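Local coordinates for protein tryptophan synthase alpha-subunit (Pyrococcus furiosus, PDB 1GEQ) that catalyses the aldol cleavage of indoleglycerol phosphate to indole and glyceraldehyde 3-phosphate, as the alpha subunit of tryptophan synthase, at residues L85-Y88 with Y89-Y93; A95-R98 with N99-E103. One frame throughout, in Å; residues are numbered along the deposited sequence.

Contact 1: L85-Y88 with Y89-Y93; sequences LMTY and YNPIY
A first torsion of -175° swings OG1 of Thr87 to the side opposite the residue's own N, where the hydroxyl comes alongside CG of Pro91, while the first torsion of Tyr88, -82°, sets CG anti to the carbonyl carbon, and the ring leads away from the turn that follows. The Thr87 side chain and the proline ring pass alongside one another, running opposite ways, OG1 of Thr87 to CG of Pro91 at 4.1 Å. The hydroxyl also donates to the carbonyl of the next residue, Thr87 OG1 to Tyr88 O at 2.9 Å, in the carbonyl plane and on a lone pair. That same oxygen meets the helix: Pro91 CD lies 3.2 Å from Tyr88 O, and Ile92 CG2 approaches Tyr88 O to 3.5 Å. One carbonyl is thus held by a hydroxyl and bordered by two apolar groups of the first helical turn. Here strand 83-87, third in the parallel eight-stranded TIM barrel, leads through Tyr88 into helix 89-95, the short segments running at 105° to each other. The turn carries an active-site neighbour: Tyr88 OH is hydrogen-bonded to the carboxylate of Asp47, an annotated proton acceptor, and to the backbone N of Ala46. Asp116 accepts a hydrogen bond from the backbone N of Tyr89. Deeper in the helix, Tyr93 CB rests 3.5 Å above one face of the Tyr89 ring, offset toward its rim.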
loop_
_atom_site.group_PDB
_atom_site.type_symbol
_atom_site.label_atom_id
_atom_site.label_comp_id
_atom_site.label_asym_id
_atom_site.label_seq_id
_atom_site.Cartn_x
_atom_site.Cartn_y
_atom_site.Cartn_z
ATOM N N LEU A 85 -1.324 2.611 5.926
ATOM C CA LEU A 85 0.071 2.968 6.094
ATOM C C LEU A 85 0.896 1.700 5.871
ATOM O O LEU A 85 0.615 0.657 6.470
ATOM C CB LEU A 85 0.290 3.505 7.508
ATOM C CG LEU A 85 1.326 4.617 7.700
ATOM C CD1 LEU A 85 0.966 5.809 6.826
ATOM C CD2 LEU A 85 1.361 5.021 9.166
ATOM N N MET A 86 1.892 1.782 4.992
ATOM C CA MET A 86 2.755 0.638 4.703
ATOM C C MET A 86 4.140 0.929 5.283
ATOM O O MET A 86 4.722 1.992 5.037
ATOM C CB MET A 86 2.840 0.409 3.192
ATOM C CG MET A 86 3.541 -0.878 2.798
ATOM S SD MET A 86 3.531 -1.143 1.008
ATOM C CE MET A 86 4.871 -2.346 0.810
ATOM N N THR A 87 4.678 -0.013 6.045
ATOM C CA THR A 87 5.971 0.220 6.671
ATOM C C THR A 87 6.736 -1.050 6.991
ATOM O O THR A 87 6.163 -2.134 7.072
ATOM C CB THR A 87 5.786 0.985 8.004
ATOM O OG1 THR A 87 7.063 1.314 8.571
ATOM C CG2 THR A 87 5.021 0.119 8.991
ATOM N N TYR A 88 8.043 -0.898 7.171
ATOM C CA TYR A 88 8.882 -2.012 7.569
ATOM C C TYR A 88 8.791 -2.001 9.098
ATOM O O TYR A 88 8.372 -0.997 9.680
ATOM C CB TYR A 88 10.319 -1.808 7.080
ATOM C CG TYR A 88 10.482 -2.229 5.641
ATOM C CD1 TYR A 88 9.939 -1.470 4.601
ATOM C CD2 TYR A 88 11.131 -3.419 5.318
ATOM C CE1 TYR A 88 10.038 -1.886 3.281
ATOM C CE2 TYR A 88 11.234 -3.846 3.992
ATOM C CZ TYR A 88 10.686 -3.079 2.983
ATOM O OH TYR A 88 10.799 -3.502 1.677
ATOM N N TYR A 89 9.173 -3.100 9.744
ATOM C CA TYR A 89 9.064 -3.216 11.202
ATOM C C TYR A 89 9.991 -2.356 12.067
ATOM O O TYR A 89 9.585 -1.906 13.141
ATOM C CB TYR A 89 9.213 -4.685 11.618
ATOM C CG TYR A 89 8.725 -4.985 13.026
ATOM C CD1 TYR A 89 7.441 -4.623 13.421
ATOM C CD2 TYR A 89 9.529 -5.659 13.942
ATOM C CE1 TYR A 89 6.959 -4.930 14.692
ATOM C CE2 TYR A 89 9.059 -5.974 15.222
ATOM C CZ TYR A 89 7.772 -5.604 15.586
ATOM O OH TYR A 89 7.297 -5.904 16.842
ATOM N N ASN A 90 11.222 -2.137 11.616
ATOM C CA ASN A 90 12.190 -1.345 12.379
ATOM C C ASN A 90 11.617 -0.058 12.980
ATOM O O ASN A 90 11.677 0.145 14.187
ATOM C CB ASN A 90 13.408 -1.025 11.504
ATOM C CG ASN A 90 14.425 -0.141 12.210
ATOM O OD1 ASN A 90 14.923 -0.478 13.285
ATOM N ND2 ASN A 90 14.739 0.998 11.603
ATOM N N PRO A 91 11.056 0.824 12.144
ATOM C CA PRO A 91 10.486 2.082 12.646
ATOM C C PRO A 91 9.452 1.876 13.767
ATOM O O PRO A 91 9.601 2.400 14.873
ATOM C CB PRO A 91 9.852 2.689 11.400
ATOM C CG PRO A 91 10.703 2.150 10.284
ATOM C CD PRO A 91 10.876 0.716 10.687
ATOM N N ILE A 92 8.404 1.119 13.468
ATOM C CA ILE A 92 7.349 0.849 14.440
ATOM C C ILE A 92 7.878 0.140 15.689
ATOM O O ILE A 92 7.529 0.500 16.815
ATOM C CB ILE A 92 6.206 0.012 13.789
ATOM C CG1 ILE A 92 5.423 -0.749 14.860
ATOM C CG2 ILE A 92 6.778 -0.926 12.745
ATOM C CD1 ILE A 92 4.254 -1.541 14.303
ATOM N N TYR A 93 8.716 -0.868 15.485
ATOM C CA TYR A 93 9.297 -1.624 16.590
ATOM C C TYR A 93 10.131 -0.725 17.497
ATOM O O TYR A 93 9.998 -0.759 18.720
ATOM C CB TYR A 93 10.178 -2.752 16.042
ATOM C CG TYR A 93 11.124 -3.367 17.053
ATOM C CD1 TYR A 93 10.648 -4.129 18.122
ATOM C CD2 TYR A 93 12.502 -3.179 16.939
ATOM C CE1 TYR A 93 11.522 -4.689 19.055
ATOM C CE2 TYR A 93 13.383 -3.732 17.863
ATOM C CZ TYR A 93 12.888 -4.485 18.919
ATOM O OH TYR A 93 13.758 -5.029 19.839
#

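Contact 2: A95-R98 with N99-E103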
loop_
_atom_site.group_PDB
_atom_site.type_symbol
_atom_site.label_atom_id
_atom_site.label_comp_id
_atom_site.label_asym_id
_atom_site.label_seq_id
_atom_site.Cartn_x
_atom_site.Cartn_y
_atom_site.Cartn_z
ATOM N N ALA A 95 9.863 2.331 17.910
ATOM C CA ALA A 95 9.059 3.390 18.508
ATOM C C ALA A 95 8.020 2.834 19.470
ATOM O O ALA A 95 7.412 3.575 20.242
ATOM C CB ALA A 95 8.372 4.200 17.416
ATOM N N GLY A 96 7.819 1.522 19.423
ATOM C CA GLY A 96 6.836 0.897 20.284
ATOM C C GLY A 96 5.550 0.696 19.507
ATOM O O GLY A 96 4.880 1.664 19.144
ATOM N N VAL A 97 5.209 -0.563 19.249
ATOM C CA VAL A 97 4.008 -0.904 18.498
ATOM C C VAL A 97 2.775 -0.132 18.953
ATOM O O VAL A 97 2.140 0.566 18.157
ATOM C CB VAL A 97 3.714 -2.415 18.597
ATOM C CG1 VAL A 97 2.413 -2.747 17.879
ATOM C CG2 VAL A 97 4.865 -3.202 18.001
ATOM N N ARG A 98 2.438 -0.256 20.233
ATOM C CA ARG A 98 1.270 0.429 20.772
ATOM C C ARG A 98 1.326 1.929 20.506
ATOM O O ARG A 98 0.374 2.502 19.977
ATOM C CB ARG A 98 1.144 0.163 22.272
ATOM C CG ARG A 98 -0.160 0.662 22.859
ATOM C CD ARG A 98 -0.658 -0.284 23.933
ATOM N NE ARG A 98 -2.053 -0.645 23.703
ATOM C CZ ARG A 98 -2.529 -1.881 23.815
ATOM N NH1 ARG A 98 -1.721 -2.879 24.154
ATOM N NH2 ARG A 98 -3.806 -2.121 23.568
ATOM N N ASN A 99 2.440 2.562 20.868
ATOM C CA ASN A 99 2.604 3.997 20.644
ATOM C C ASN A 99 2.364 4.345 19.179
ATOM O O ASN A 99 1.642 5.287 18.863
ATOM C CB ASN A 99 4.020 4.462 21.007
ATOM C CG ASN A 99 4.291 4.430 22.495
ATOM O OD1 ASN A 99 3.378 4.266 23.302
ATOM N ND2 ASN A 99 5.556 4.603 22.869
ATOM N N PHE A 100 2.988 3.576 18.291
ATOM C CA PHE A 100 2.870 3.807 16.857
ATOM C C PHE A 100 1.431 3.706 16.380
ATOM O O PHE A 100 0.891 4.653 15.804
ATOM C CB PHE A 100 3.735 2.803 16.088
ATOM C CG PHE A 100 3.933 3.162 14.640
ATOM C CD1 PHE A 100 5.135 3.715 14.209
ATOM C CD2 PHE A 100 2.915 2.967 13.712
ATOM C CE1 PHE A 100 5.321 4.075 12.875
ATOM C CE2 PHE A 100 3.089 3.325 12.375
ATOM C CZ PHE A 100 4.295 3.879 11.956
ATOM N N LEU A 101 0.812 2.554 16.614
ATOM C CA LEU A 101 -0.565 2.331 16.191
ATOM C C LEU A 101 -1.519 3.403 16.721
ATOM O O LEU A 101 -2.422 3.852 16.010
ATOM C CB LEU A 101 -1.026 0.938 16.634
ATOM C CG LEU A 101 -0.245 -0.232 16.021
ATOM C CD1 LEU A 101 -0.848 -1.555 16.473
ATOM C CD2 LEU A 101 -0.276 -0.127 14.504
ATOM N N ALA A 102 -1.304 3.823 17.963
ATOM C CA ALA A 102 -2.145 4.841 18.590
ATOM C C ALA A 102 -2.072 6.185 17.863
ATOM O O ALA A 102 -3.101 6.784 17.538
ATOM C CB ALA A 102 -1.742 5.022 20.049
ATOM N N GLU A 103 -0.856 6.659 17.619
ATOM C CA GLU A 103 -0.671 7.932 16.935
ATOM C C GLU A 103 -1.159 7.826 15.489
ATOM O O GLU A 103 -1.680 8.788 14.929
ATOM C CB GLU A 103 0.803 8.345 16.973
ATOM C CG GLU A 103 1.063 9.791 16.557
ATOM C CD GLU A 103 2.511 10.202 16.761
ATOM O OE1 GLU A 103 2.833 11.396 16.568
ATOM O OE2 GLU A 103 3.333 9.328 17.113
#
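Val97 and Leu101, one helical turn apart, run alongside each other in the same direction, CG1 of Val97 against CD1 of Leu101 at 3.7 Å. The backbone beneath them makes the regular i to i+4 bonds of a first helical turn. Gly96 occupies the N-cap position, and its O accepts from Phe100 N at 2.8 Å. Val97 O takes the N-H of Leu101, with Leu101 N also 2.8 Å away. Arg98 O receives Ala102 N at 2.9 Å. All three donors come in nearly along the C=O axis. The oxygen of Ala95, one residue before the cap, has a weaker partner: with CG beside its own backbone N (chi1 -70°), Asn99 brings ND2 back to within 3.4 Å of Ala95 O, a weak, bent bond of 142°. Arg98 carries its guanidinium across to helix 122-132, where NH2 bridges to Glu131 and NE to Glu132, and Glu103 pairs with Arg66. Leu101 also touches Phe125 and Ile112. Cutting Leu101 back to an alanine removes CG and CD1, and would probably open a gap beside Val97 CG1 and weaken the packing on Phe125. At the positive phi of Gly96 a side chain would collide with the carbonyl O of Ala95, so the backbone here favours glycine. Gly96 thus ends one helix and serves as N-cap of helix 97-107, a helix-to-helix junction in the outer layer of the TIM barrel.

Overall arrangement
Contact 1 and contact 2 follow each other along the chain, their centres about 10 Å apart, and together they illustrate how a barrel strand is linked to its outer helix through a short extra helix. Helix 89-95 packs against helix 97-107: Ile92 CA lies 3.6 Å from Phe100 CD1, and Tyr89 OH lies 3.8 Å from Val97 CG2. The strand joins in as well, Leu85 CD2 meeting Phe100 CE2 at 4.0 Å. Their relation to catalysis differs. The side chain of Tyr88 in contact 1 is about 3 Å from that of Asp47, and that of Thr87 about 11 Å from that of Glu36 (nearest atoms), whereas contact 2 lies away from both proton acceptors.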